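Local atomic coordinates of 2-methyl-aconitate isomerase (PDB entry 5K87), a protein that catalyses the cis-trans isomerisation of 2-methyl-aconitate in the 2-methylcitrate cycle, by which propionate is degraded. Residues A[240-245]-A[316-321]; A[284-289]-A[309-314]. The protein carries 1 engineered substitution. One frame throughout, in Å; residues are numbered along the deposited sequence.

Both contacts are largely buried, on the same side of the chain's centre, with their own centres about 10 Å apart. Contact 2 lies within the sheet itself, joining strands 283-288 and 308-314 by backbone hydrogen bonds and apolar side chains. Contact 1 sets a short, weakly bonded helical turn against strand 317-318 and the substrate-binding segment that follows it; it has a single cross-segment hydrogen bond, made by an amide side chain, and borders the second subunit. Strand 317-318 follows strand 308-314 after a tight reversal and pairs with it antiparallel. Two probable hydrogen bonds tie the contacts together: His319 N to Ala312 O (2.8 Å), between backbones, and Arg311 NE to Glu240 O (2.8 Å), from side chain to carbonyl.

Contact 1: A[240-245]-A[316-321]; sequences ELQDDI and GKLHHA
Leu318 and Gln242 bring a short, weakly bonded helical turn against strand 317-318, where the chain leaves the sheet of this DAP-epimerase-clan fold for the substrate site. The apolar part is centred on Leu318, whose CG is anti to the backbone N (chi1 -170°), a torsion that sends its two methyls into 240-245. CD1 meets Ile245 CD1 at 4.2 Å, the two side chains crossing at about a right angle, and CD2 rests 3.7 Å from Leu241 O. Phe286 of strand 283-288 also packs against Leu318 and Ile245.

The one hydrogen bond between the segments, Gln242 NE2 to Leu318 O, is 2.8 Å long and nearly straight (171°), with the oxygen close to the amide plane. OE1 of the same amide accepts from Lys61 NZ of the second subunit; both ends of the group are thus held, which should fix its orientation. The extended side chain also packs alongside His320, NE2 lying 3.6 Å from His320 CB, with amide and imidazole planes turned 51° apart. Within 240-245, Leu241 N donates to Asp244 OD2 on its anti side at 2.9 Å.

On the far side, His319, a substrate-binding residue, bonds malonate through NE2, and His320 N also bonds malonate, which probably lies where substrate groups would. His319 ND1 accepts from Ala321 N at 2.9 Å, the donor tilted out of the ring plane.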
loop_
_atom_site.group_PDB
_atom_site.type_symbol
_atom_site.label_atom_id
_atom_site.label_comp_id
_atom_site.label_asym_id
_atom_site.label_seq_id
_atom_site.Cartn_x
_atom_site.Cartn_y
_atom_site.Cartn_z
ATOM N N GLU A 240 5.596 20.800 -8.357
ATOM C CA GLU A 240 4.892 19.633 -8.877
ATOM C C GLU A 240 4.529 18.633 -7.787
ATOM O O GLU A 240 5.265 18.449 -6.803
ATOM C CB GLU A 240 5.725 18.937 -9.952
ATOM C CG GLU A 240 5.788 19.680 -11.284
ATOM C CD GLU A 240 6.679 20.911 -11.259
ATOM O OE1 GLU A 240 7.560 21.016 -10.380
ATOM O OE2 GLU A 240 6.501 21.779 -12.144
ATOM N N LEU A 241 3.385 17.991 -7.974
ATOM C CA LEU A 241 2.942 16.891 -7.120
ATOM C C LEU A 241 3.058 15.575 -7.886
ATOM O O LEU A 241 3.338 15.575 -9.082
ATOM C CB LEU A 241 1.507 17.132 -6.662
ATOM C CG LEU A 241 1.308 18.423 -5.867
ATOM C CD1 LEU A 241 -0.139 18.547 -5.410
ATOM C CD2 LEU A 241 2.264 18.469 -4.685
ATOM N N GLN A 242 2.843 14.451 -7.207
ATOM C CA GLN A 242 3.040 13.159 -7.855
ATOM C C GLN A 242 2.238 13.010 -9.142
ATOM O O GLN A 242 2.748 12.475 -10.123
ATOM C CB GLN A 242 2.720 12.010 -6.911
ATOM C CG GLN A 242 3.766 11.797 -5.847
ATOM C CD GLN A 242 3.483 10.553 -5.063
ATOM O OE1 GLN A 242 2.364 10.357 -4.587
ATOM N NE2 GLN A 242 4.467 9.676 -4.964
ATOM N N ASP A 243 1.001 13.498 -9.150
ATOM C CA ASP A 243 0.139 13.330 -10.324
ATOM C C ASP A 243 0.621 14.115 -11.546
ATOM O O ASP A 243 0.183 13.848 -12.667
ATOM C CB ASP A 243 -1.315 13.688 -10.007
ATOM C CG ASP A 243 -1.960 12.710 -9.041
ATOM O OD1 ASP A 243 -1.497 11.552 -8.962
ATOM O OD2 ASP A 243 -2.933 13.102 -8.360
ATOM N N ASP A 244 1.520 15.070 -11.336
ATOM C CA ASP A 244 2.086 15.836 -12.440
ATOM C C ASP A 244 3.174 15.063 -13.167
ATOM O O ASP A 244 3.522 15.397 -14.304
ATOM C CB ASP A 244 2.661 17.155 -11.939
ATOM C CG ASP A 244 1.606 18.073 -11.376
ATOM O OD1 ASP A 244 0.516 18.183 -11.983
ATOM O OD2 ASP A 244 1.862 18.688 -10.323
ATOM N N ILE A 245 3.726 14.042 -12.518
ATOM C CA ILE A 245 4.887 13.336 -13.061
ATOM C C ILE A 245 4.689 11.827 -13.192
ATOM O O ILE A 245 5.122 11.223 -14.177
ATOM C CB ILE A 245 6.173 13.675 -12.250
ATOM C CG1 ILE A 245 6.574 15.132 -12.530
ATOM C CG2 ILE A 245 7.320 12.730 -12.584
ATOM C CD1 ILE A 245 7.732 15.654 -11.700
ATOM N N GLY A 316 12.310 5.325 -9.731
ATOM C CA GLY A 316 11.624 5.646 -10.964
ATOM C C GLY A 316 10.311 6.394 -10.828
ATOM O O GLY A 316 9.572 6.535 -11.807
ATOM N N LYS A 317 10.003 6.882 -9.631
ATOM C CA LYS A 317 8.789 7.660 -9.422
ATOM C C LYS A 317 9.095 8.877 -8.578
ATOM O O LYS A 317 9.974 8.825 -7.727
ATOM C CB LYS A 317 7.739 6.818 -8.691
ATOM C CG LYS A 317 7.192 5.652 -9.503
ATOM C CD LYS A 317 6.264 6.140 -10.596
ATOM C CE LYS A 317 5.860 4.996 -11.519
ATOM N NZ LYS A 317 5.139 3.924 -10.777
ATOM N N LEU A 318 8.371 9.968 -8.800
ATOM C CA LEU A 318 8.442 11.096 -7.885
ATOM C C LEU A 318 8.014 10.642 -6.491
ATOM O O LEU A 318 6.941 10.061 -6.316
ATOM C CB LEU A 318 7.547 12.245 -8.360
ATOM C CG LEU A 318 7.770 13.531 -7.569
ATOM C CD1 LEU A 318 9.066 14.194 -8.023
ATOM C CD2 LEU A 318 6.596 14.492 -7.710
ATOM N N HIS A 319 8.864 10.915 -5.511
ATOM C CA HIS A 319 8.625 10.534 -4.132
ATOM C C HIS A 319 7.533 11.399 -3.513
ATOM O O HIS A 319 7.442 12.597 -3.777
ATOM C CB HIS A 319 9.934 10.659 -3.353
ATOM C CG HIS A 319 9.902 10.044 -1.995
ATOM N ND1 HIS A 319 9.411 10.713 -0.888
ATOM C CD2 HIS A 319 10.328 8.842 -1.544
ATOM C CE1 HIS A 319 9.524 9.943 0.171
ATOM N NE2 HIS A 319 10.074 8.792 -0.199
ATOM N N HIS A 320 6.713 10.785 -2.660
ATOM C CA HIS A 320 5.541 11.457 -2.109
ATOM C C HIS A 320 5.896 12.560 -1.118
ATOM O O HIS A 320 5.085 13.451 -0.850
ATOM C CB HIS A 320 4.600 10.435 -1.463
ATOM C CG HIS A 320 5.091 9.885 -0.159
ATOM N ND1 HIS A 320 4.487 10.187 1.042
ATOM C CD2 HIS A 320 6.118 9.050 0.136
ATOM C CE1 HIS A 320 5.116 9.558 2.018
ATOM N NE2 HIS A 320 6.113 8.866 1.499
ATOM N N ALA A 321 7.101 12.504 -0.563
ATOM C CA ALA A 321 7.533 13.490 0.423
ATOM C C ALA A 321 9.015 13.754 0.162
ATOM O O ALA A 321 9.358 14.293 -0.885
ATOM C CB ALA A 321 7.262 12.993 1.838
#

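Contact 2: A[284-289]-A[309-314]; sequences IAFVAP and LVRALS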
loop_
_atom_site.group_PDB
_atom_site.type_symbol
_atom_site.label_atom_id
_atom_site.label_comp_id
_atom_site.label_asym_id
_atom_site.label_seq_id
_atom_site.Cartn_x
_atom_site.Cartn_y
_atom_site.Cartn_z
ATOM N N ILE A 284 17.957 11.090 -8.121
ATOM C CA ILE A 284 17.871 12.324 -8.891
ATOM C C ILE A 284 16.767 13.214 -8.323
ATOM O O ILE A 284 15.704 12.730 -7.917
ATOM C CB ILE A 284 17.670 12.045 -10.404
ATOM C CG1 ILE A 284 17.716 13.339 -11.221
ATOM C CG2 ILE A 284 16.407 11.221 -10.666
ATOM C CD1 ILE A 284 17.937 13.092 -12.705
ATOM N N ALA A 285 17.042 14.512 -8.271
ATOM C CA ALA A 285 16.139 15.491 -7.681
ATOM C C ALA A 285 16.216 16.800 -8.441
ATOM O O ALA A 285 17.210 17.093 -9.116
ATOM C CB ALA A 285 16.488 15.714 -6.221
ATOM N N PHE A 286 15.166 17.594 -8.337
ATOM C CA PHE A 286 15.177 18.915 -8.944
ATOM C C PHE A 286 14.812 19.994 -7.934
ATOM O O PHE A 286 14.038 19.751 -7.000
ATOM C CB PHE A 286 14.368 18.987 -10.253
ATOM C CG PHE A 286 12.916 18.590 -10.142
ATOM C CD1 PHE A 286 12.536 17.257 -10.228
ATOM C CD2 PHE A 286 11.924 19.554 -10.041
ATOM C CE1 PHE A 286 11.200 16.895 -10.172
ATOM C CE2 PHE A 286 10.588 19.193 -9.989
ATOM C CZ PHE A 286 10.229 17.862 -10.054
ATOM N N VAL A 287 15.405 21.175 -8.116
ATOM C CA VAL A 287 15.341 22.232 -7.113
ATOM C C VAL A 287 14.861 23.545 -7.723
ATOM O O VAL A 287 14.990 23.765 -8.930
ATOM C CB VAL A 287 16.728 22.470 -6.446
ATOM C CG1 VAL A 287 17.273 21.172 -5.883
ATOM C CG2 VAL A 287 17.732 23.090 -7.428
ATOM N N ALA A 288 14.319 24.416 -6.883
ATOM C CA ALA A 288 13.885 25.732 -7.324
ATOM C C ALA A 288 13.828 26.677 -6.137
ATOM O O ALA A 288 13.750 26.234 -4.990
ATOM C CB ALA A 288 12.522 25.644 -7.982
ATOM N N PRO A 289 13.872 27.998 -6.405
ATOM C CA PRO A 289 13.662 28.953 -5.310
ATOM C C PRO A 289 12.250 28.831 -4.733
ATOM O O PRO A 289 11.385 28.225 -5.365
ATOM C CB PRO A 289 13.839 30.315 -6.006
ATOM C CG PRO A 289 14.666 30.025 -7.219
ATOM C CD PRO A 289 14.221 28.671 -7.674
ATOM N N LEU A 309 12.586 24.808 -2.886
ATOM C CA LEU A 309 11.753 23.653 -3.206
ATOM C C LEU A 309 12.644 22.530 -3.693
ATOM O O LEU A 309 13.577 22.760 -4.468
ATOM C CB LEU A 309 10.782 24.006 -4.321
ATOM C CG LEU A 309 9.881 25.199 -4.023
ATOM C CD1 LEU A 309 8.911 25.397 -5.168
ATOM C CD2 LEU A 309 9.144 25.035 -2.707
ATOM N N VAL A 310 12.364 21.307 -3.241
ATOM C CA VAL A 310 13.046 20.134 -3.770
ATOM C C VAL A 310 12.055 19.007 -3.984
ATOM O O VAL A 310 11.255 18.693 -3.097
ATOM C CB VAL A 310 14.173 19.619 -2.843
ATOM C CG1 VAL A 310 14.976 18.536 -3.563
ATOM C CG2 VAL A 310 15.097 20.752 -2.385
ATOM N N ARG A 311 12.115 18.410 -5.167
ATOM C CA ARG A 311 11.354 17.208 -5.495
ATOM C C ARG A 311 12.372 16.138 -5.840
ATOM O O ARG A 311 13.362 16.426 -6.509
ATOM C CB ARG A 311 10.464 17.472 -6.701
ATOM C CG ARG A 311 9.026 17.807 -6.361
ATOM C CD ARG A 311 8.872 19.014 -5.454
ATOM N NE ARG A 311 7.462 19.375 -5.359
ATOM C CZ ARG A 311 6.949 20.200 -4.451
ATOM N NH1 ARG A 311 7.721 20.787 -3.546
ATOM N NH2 ARG A 311 5.654 20.450 -4.466
ATOM N N ALA A 312 12.156 14.903 -5.402
ATOM C CA ALA A 312 13.100 13.838 -5.721
ATOM C C ALA A 312 12.386 12.618 -6.259
ATOM O O ALA A 312 11.210 12.390 -5.956
ATOM C CB ALA A 312 13.916 13.463 -4.501
ATOM N N LEU A 313 13.095 11.833 -7.060
ATOM C CA LEU A 313 12.585 10.543 -7.502
ATOM C C LEU A 313 13.233 9.427 -6.716
ATOM O O LEU A 313 14.380 9.538 -6.288
ATOM C CB LEU A 313 12.852 10.322 -8.998
ATOM C CG LEU A 313 11.887 11.009 -9.959
ATOM C CD1 LEU A 313 12.244 12.480 -10.122
ATOM C CD2 LEU A 313 11.884 10.294 -11.309
ATOM N N SER A 314 12.484 8.352 -6.522
ATOM C CA SER A 314 13.051 7.144 -5.943
ATOM C C SER A 314 12.490 5.956 -6.689
ATOM O O SER A 314 11.279 5.844 -6.869
ATOM C CB SER A 314 12.733 7.043 -4.454
ATOM O OG SER A 314 13.468 5.986 -3.853
HETATM O O HOH W 1 16.209 8.318 -7.979
#
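The ring of Phe286 has Arg311 CB over one face, 3.7 Å from the ring centroid and displaced toward the rim. This CH-pi contact is closest at the CZ end, where Phe286 CZ comes within 3.4 Å of Arg311 CB. The Tyr236 ring also meets it, planes about 25° apart, and Leu318 touches it too. Phe286 CG stands between the backbone N and the carbonyl carbon (chi1 58°), which folds the ring across toward the neighbouring strand and beneath the aliphatic base of the arginine. The arginine chain then bends at chi2 and carries its guanidinium away, to Glu240 and a cation-pi contact with Tyr293.

Segments 284-288 and 309-314 run antiparallel, 167° apart, inside the sheet of the PrpF fold: strand 225-230 flanks the first, and parallel strand 352-357 the second, where Val310 bonds Gly356. Phe286 and Arg311 form a hydrogen-bonded pair: Phe286 N reaches Arg311 O at 2.8 Å, and Arg311 N returns a bond of 3.0 Å to Phe286 O. Ala288 and Leu309 repeat this pattern toward Pro289.

On the other face, the non-hydrogen-bonded pair Ala285 and Ala312 have CA atoms 4.0 Å apart, and their CB methyls meet at 3.8 Å. The CA atoms of Val287 and Val310 are 4.6 Å apart, with Val287 CG1 to Val310 CG2 at 4.1 Å. Opposite them, Ile284 and Leu313 face helix 249-266. Beside this last pair a water accepts from Ile284 N and donates to Leu313 O, while the substrate-binding Ser314 is hydrogen-bonded through OG to Lys283.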